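Local coordinates for protein chinitase A (Streptomyces coelicolor, PDB 3EBV) that probably hydrolyses internal glycosidic bonds of chitin through the family 18 barrel domain that makes up this chain, as expected of an endochitinase, at residues Q179-G184 against G267-S272; T248-C253 against S259-D264. All coordinates share one frame; numbering follows the deposited sequence. Where two conformers were deposited one is given.

In the fold
The two contacts sample contrasting environments of one family 18 TIM barrel. The centre of contact 1 lies about 8 Å from that of the chain; this contact joins the loop after strand 175-179 to strand 267-271, where mostly buried side chains meet at the C-terminal end of the barrel strands. The centre of contact 2 lies about 22 Å from the chain centre, and the contact packs the end of helix 237-249 against the loop that follows, with three of its six touching residues exposed. That loop then runs into strand 267-271, so the two meet along the chain although their centres are about 20 Å apart. In contact 1 a phenol end meets a tryptophan methylene and a selenomethionine; contact 2 sets threonine and proline carbons against backbone carbonyls and an alanine.

Contact 1: residues Q179-G184 against G267-S272; sequences QYYNSG and GAMTWS
Tyr-181 points its phenol at strand 267-271 and meets two side chains there with its outer end. Its OH stands 3.4 Å from Trp-271 CB and 3.9 Å from CE of the selenomethionine Met-269, and the tyrosine side chain crosses both at about a right angle. With CZ 4.1 Å from Trp-271 CB, the ring approaches that methylene obliquely. The indole itself turns away, because chi1 of 176° sets CG opposite the backbone N; CB of Ser-272, beyond a cis peptide bond, then sits 3.9 Å above the indole plane, over its centre. Met-269 starts in the same way but bends at chi2 and chi3 (-87° and -92°), which folds CE back to 4.1 Å from Gln-179 CG. Gln-179 also lays its CB 3.6 Å above the Tyr-181 plane, near the rim, covering part of one face. Its NE2 is gripped by Ala-149 O and Glu-121 OE2, the latter ending the DxDxE signature of the family. A buried tyrosine after the sixth barrel strand, whose OH abuts the CB of a tryptophan followed by a non-proline cis peptide at the end of the eighth, is consistent with the substrate-binding cleft of family 18 chitinases.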
loop_
_atom_site.group_PDB
_atom_site.type_symbol
_atom_site.label_atom_id
_atom_site.label_comp_id
_atom_site.label_asym_id
_atom_site.label_seq_id
_atom_site.Cartn_x
_atom_site.Cartn_y
_atom_site.Cartn_z
ATOM N N GLN A 179 -2.861 -5.402 -3.872
ATOM C CA GLN A 179 -3.815 -6.064 -2.993
ATOM C C GLN A 179 -4.062 -7.472 -3.578
ATOM O O GLN A 179 -4.854 -7.666 -4.522
ATOM C CB GLN A 179 -5.147 -5.289 -2.970
ATOM C CG GLN A 179 -4.997 -3.860 -2.487
ATOM C CD GLN A 179 -6.349 -3.143 -2.524
ATOM O OE1 GLN A 179 -7.377 -3.689 -2.096
ATOM N NE2 GLN A 179 -6.349 -1.925 -3.057
ATOM N N TYR A 180 -3.338 -8.457 -3.026
ATOM C CA TYR A 180 -3.484 -9.847 -3.524
ATOM C C TYR A 180 -4.711 -10.523 -2.871
ATOM O O TYR A 180 -4.616 -11.596 -2.215
ATOM C CB TYR A 180 -2.210 -10.668 -3.206
ATOM C CG TYR A 180 -0.978 -10.228 -3.958
ATOM C CD1 TYR A 180 -0.452 -10.997 -5.001
ATOM C CD2 TYR A 180 -0.311 -9.045 -3.602
ATOM C CE1 TYR A 180 0.726 -10.615 -5.668
ATOM C CE2 TYR A 180 0.823 -8.634 -4.284
ATOM C CZ TYR A 180 1.360 -9.424 -5.315
ATOM O OH TYR A 180 2.483 -8.994 -5.986
ATOM N N TYR A 181 -5.856 -9.830 -2.950
ATOM C CA TYR A 181 -7.047 -10.276 -2.203
ATOM C C TYR A 181 -8.269 -9.561 -2.748
ATOM O O TYR A 181 -8.164 -8.658 -3.582
ATOM C CB TYR A 181 -6.879 -10.030 -0.691
ATOM C CG TYR A 181 -6.549 -8.596 -0.307
ATOM C CD1 TYR A 181 -7.561 -7.658 -0.028
ATOM C CD2 TYR A 181 -5.239 -8.200 -0.110
ATOM C CE1 TYR A 181 -7.234 -6.327 0.362
ATOM C CE2 TYR A 181 -4.907 -6.891 0.309
ATOM C CZ TYR A 181 -5.907 -5.972 0.540
ATOM O OH TYR A 181 -5.550 -4.708 0.897
ATOM N N ASN A 182 -9.436 -10.021 -2.284
ATOM C CA ASN A 182 -10.741 -9.647 -2.913
ATOM C C ASN A 182 -10.689 -9.775 -4.424
ATOM O O ASN A 182 -11.191 -8.930 -5.169
ATOM C CB ASN A 182 -11.182 -8.202 -2.540
ATOM C CG ASN A 182 -11.457 -8.033 -1.072
ATOM O OD1 ASN A 182 -12.067 -8.902 -0.442
ATOM N ND2 ASN A 182 -10.975 -6.931 -0.502
ATOM N N SER A 183 -10.103 -10.875 -4.889
ATOM C CA SER A 183 -9.781 -11.043 -6.304
ATOM C C SER A 183 -10.351 -12.341 -6.891
ATOM O O SER A 183 -10.232 -13.382 -6.259
ATOM C CB SER A 183 -8.245 -11.093 -6.483
ATOM O OG SER A 183 -7.913 -11.234 -7.845
ATOM N N GLY A 184 -10.866 -12.238 -8.117
ATOM C CA GLY A 184 -11.141 -13.411 -8.923
ATOM C C GLY A 184 -9.807 -14.051 -9.355
ATOM O O GLY A 184 -8.698 -13.523 -9.076
ATOM N N GLY A 267 9.048 -6.223 0.630
ATOM C CA GLY A 267 8.394 -6.778 1.816
ATOM C C GLY A 267 6.923 -7.029 1.598
ATOM O O GLY A 267 6.511 -7.567 0.557
ATOM N N ALA A 268 6.129 -6.596 2.589
ATOM C CA ALA A 268 4.713 -6.960 2.621
ATOM C C ALA A 268 3.893 -5.792 3.088
ATOM O O ALA A 268 4.425 -4.779 3.553
ATOM C CB ALA A 268 4.471 -8.206 3.524
HETATM N N MSE A 269 2.582 -5.946 2.929
HETATM C CA MSE A 269 1.634 -4.877 3.307
HETATM C C MSE A 269 0.393 -5.563 3.864
HETATM O O MSE A 269 0.058 -6.690 3.465
HETATM C CB MSE A 269 1.256 -4.049 2.066
HETATM C CG MSE A 269 0.134 -3.021 2.321
HETATM SE SE MSE A 269 -1.682 -3.837 2.084
HETATM C CE MSE A 269 -1.975 -3.423 0.191
ATOM N N THR A 270 -0.321 -4.893 4.794
ATOM C CA THR A 270 -1.630 -5.438 5.194
ATOM C C THR A 270 -2.717 -4.375 5.396
ATOM O O THR A 270 -2.455 -3.245 5.889
ATOM C CB THR A 270 -1.523 -6.328 6.451
ATOM O OG1 THR A 270 -2.730 -7.090 6.617
ATOM C CG2 THR A 270 -1.276 -5.504 7.694
ATOM N N TRP A 271 -3.924 -4.793 4.990
ATOM C CA TRP A 271 -5.159 -4.103 5.377
ATOM C C TRP A 271 -5.729 -4.940 6.521
ATOM O O TRP A 271 -6.114 -6.099 6.274
ATOM C CB TRP A 271 -6.125 -4.115 4.202
ATOM C CG TRP A 271 -7.443 -3.492 4.612
ATOM C CD1 TRP A 271 -8.565 -4.172 5.014
ATOM C CD2 TRP A 271 -7.735 -2.097 4.705
ATOM N NE1 TRP A 271 -9.561 -3.255 5.361
ATOM C CE2 TRP A 271 -9.076 -1.985 5.159
ATOM C CE3 TRP A 271 -6.999 -0.936 4.429
ATOM C CZ2 TRP A 271 -9.693 -0.731 5.365
ATOM C CZ3 TRP A 271 -7.597 0.297 4.628
ATOM C CH2 TRP A 271 -8.943 0.386 5.083
ATOM N N SER A 272 -5.783 -4.439 7.772
ATOM C CA SER A 272 -5.341 -3.126 8.244
ATOM C C SER A 272 -4.687 -3.350 9.617
ATOM O O SER A 272 -4.824 -4.422 10.211
ATOM C CB SER A 272 -6.544 -2.175 8.440
ATOM O OG SER A 272 -7.429 -2.751 9.414
#

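Contact 2: residues T248-C253 against S259-D264; sequences TKATNC and SKTYPD
Thr-248 and Thr-261 carry this contact, which belongs to an alpha-to-beta connection of the TIM barrel: the last turn of helix 237-249 lies here and its return loop folds back over it before entering strand 267-271. The backbones come close, with the CA atoms of Thr-248 and Pro-263 4.2 Å apart. Both threonines adopt nearly the same rotamer (chi1 61° and 56°), in which the methyl lies opposite the carbonyl carbon, yet they use it differently. On Thr-248 it sends CG2 to 3.5 Å from Tyr-262 O, while OG1 turns back along the helix to hydrogen-bond Leu-244 O, four residues earlier. On Thr-261 it brings CG2 to 3.8 Å from Ala-250 CB and equally near Ala-250 N, alongside the point where positive phi (61°) takes the chain out of the helix. Tyr-262 takes part through its backbone, which is also hydrogen-bonded to Leu-247; its ring leads away to Glu-211 and Pro-216. The Cys-246 to Cys-253 disulfide ties the turn beyond the helix back to it. Carbon atoms gather round the carbonyl oxygen of Thr-248: Thr-261 CB lies 3.6 Å from that O, Pro-263 CA 3.8 Å, and Pro-263 CB and CD each 4.0 Å.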
loop_
_atom_site.group_PDB
_atom_site.type_symbol
_atom_site.label_atom_id
_atom_site.label_comp_id
_atom_site.label_asym_id
_atom_site.label_seq_id
_atom_site.Cartn_x
_atom_site.Cartn_y
_atom_site.Cartn_z
ATOM N N THR A 248 12.616 -14.375 -2.818
ATOM C CA THR A 248 13.938 -13.800 -2.442
ATOM C C THR A 248 15.084 -14.815 -2.472
ATOM O O THR A 248 16.227 -14.415 -2.707
ATOM C CB THR A 248 13.905 -13.148 -1.033
ATOM O OG1 THR A 248 13.571 -14.108 -0.034
ATOM C CG2 THR A 248 12.897 -11.955 -1.011
ATOM N N LYS A 249 14.771 -16.076 -2.190
ATOM C CA LYS A 249 15.864 -17.039 -2.000
ATOM C C LYS A 249 15.583 -18.432 -2.533
ATOM O O LYS A 249 16.377 -19.366 -2.284
ATOM C CB LYS A 249 16.304 -17.065 -0.530
ATOM C CG LYS A 249 15.243 -17.558 0.450
ATOM C CD LYS A 249 15.747 -17.361 1.908
ATOM C CE LYS A 249 14.703 -17.725 2.940
ATOM N NZ LYS A 249 15.230 -17.823 4.368
ATOM N N ALA A 250 14.515 -18.568 -3.318
ATOM C CA ALA A 250 14.199 -19.837 -3.979
ATOM C C ALA A 250 13.961 -20.970 -2.995
ATOM O O ALA A 250 14.339 -22.132 -3.220
ATOM C CB ALA A 250 15.277 -20.226 -5.038
ATOM N N THR A 251 13.337 -20.672 -1.878
ATOM C CA THR A 251 12.894 -21.720 -0.982
ATOM C C THR A 251 11.403 -21.575 -0.690
ATOM O O THR A 251 10.866 -20.465 -0.840
ATOM C CB THR A 251 13.664 -21.720 0.343
ATOM O OG1 THR A 251 13.391 -20.505 1.077
ATOM C CG2 THR A 251 15.170 -21.805 0.082
ATOM N N ASN A 252 10.747 -22.677 -0.320
ATOM C CA ASN A 252 9.328 -22.654 0.075
ATOM C C ASN A 252 8.371 -22.239 -1.043
ATOM O O ASN A 252 7.229 -21.862 -0.780
ATOM C CB ASN A 252 9.130 -21.835 1.361
ATOM C CG ASN A 252 9.805 -22.481 2.554
ATOM O OD1 ASN A 252 9.758 -23.714 2.711
ATOM N ND2 ASN A 252 10.461 -21.689 3.356
ATOM N N CYS A 253 8.792 -22.437 -2.295
ATOM C CA CYS A 253 7.853 -22.214 -3.402
ATOM C C CYS A 253 6.722 -23.244 -3.435
ATOM O O CYS A 253 6.852 -24.387 -2.942
ATOM C CB CYS A 253 8.569 -22.244 -4.764
ATOM S SG CYS A 253 9.857 -20.971 -4.925
ATOM N N SER A 259 11.759 -17.713 -12.268
ATOM C CA SER A 259 13.011 -18.035 -12.934
ATOM C C SER A 259 14.222 -17.528 -12.195
ATOM O O SER A 259 15.304 -18.096 -12.314
ATOM C CB SER A 259 13.034 -17.495 -14.352
ATOM O OG SER A 259 11.994 -18.085 -15.115
ATOM N N LYS A 260 14.045 -16.432 -11.453
ATOM C CA LYS A 260 15.146 -15.776 -10.751
ATOM C C LYS A 260 14.864 -15.634 -9.260
ATOM O O LYS A 260 13.755 -15.976 -8.794
ATOM C CB LYS A 260 15.393 -14.374 -11.350
ATOM C CG LYS A 260 15.958 -14.395 -12.768
ATOM C CD LYS A 260 16.050 -12.965 -13.327
ATOM C CE LYS A 260 16.091 -13.012 -14.832
ATOM N NZ LYS A 260 17.451 -13.375 -15.277
ATOM N N THR A 261 15.878 -15.198 -8.507
ATOM C CA THR A 261 15.684 -14.746 -7.126
ATOM C C THR A 261 15.794 -13.234 -7.124
ATOM O O THR A 261 16.437 -12.650 -7.995
ATOM C CB THR A 261 16.717 -15.294 -6.131
ATOM O OG1 THR A 261 18.037 -14.962 -6.591
ATOM C CG2 THR A 261 16.602 -16.825 -5.973
ATOM N N TYR A 262 15.092 -12.620 -6.168
ATOM C CA TYR A 262 14.971 -11.169 -6.050
ATOM C C TYR A 262 15.193 -10.803 -4.586
ATOM O O TYR A 262 14.249 -10.478 -3.852
ATOM C CB TYR A 262 13.560 -10.756 -6.489
ATOM C CG TYR A 262 13.242 -11.129 -7.897
ATOM C CD1 TYR A 262 13.619 -10.299 -8.965
ATOM C CD2 TYR A 262 12.576 -12.331 -8.171
ATOM C CE1 TYR A 262 13.316 -10.637 -10.254
ATOM C CE2 TYR A 262 12.288 -12.676 -9.470
ATOM C CZ TYR A 262 12.647 -11.832 -10.507
ATOM O OH TYR A 262 12.353 -12.160 -11.820
ATOM N N PRO A 263 16.450 -10.882 -4.096
ATOM C CA PRO A 263 16.710 -10.694 -2.667
ATOM C C PRO A 263 16.313 -9.323 -2.125
ATOM O O PRO A 263 16.053 -9.223 -0.908
ATOM C CB PRO A 263 18.230 -10.906 -2.518
ATOM C CG PRO A 263 18.729 -11.234 -3.855
ATOM C CD PRO A 263 17.637 -11.351 -4.856
ATOM N N ASP A 264 16.255 -8.304 -2.987
ATOM C CA ASP A 264 15.882 -6.939 -2.517
ATOM C C ASP A 264 14.380 -6.669 -2.558
ATOM O O ASP A 264 13.954 -5.518 -2.445
ATOM C CB ASP A 264 16.627 -5.850 -3.294
ATOM C CG ASP A 264 18.115 -5.840 -2.991
ATOM O OD1 ASP A 264 18.540 -6.406 -1.951
ATOM O OD2 ASP A 264 18.856 -5.275 -3.821
#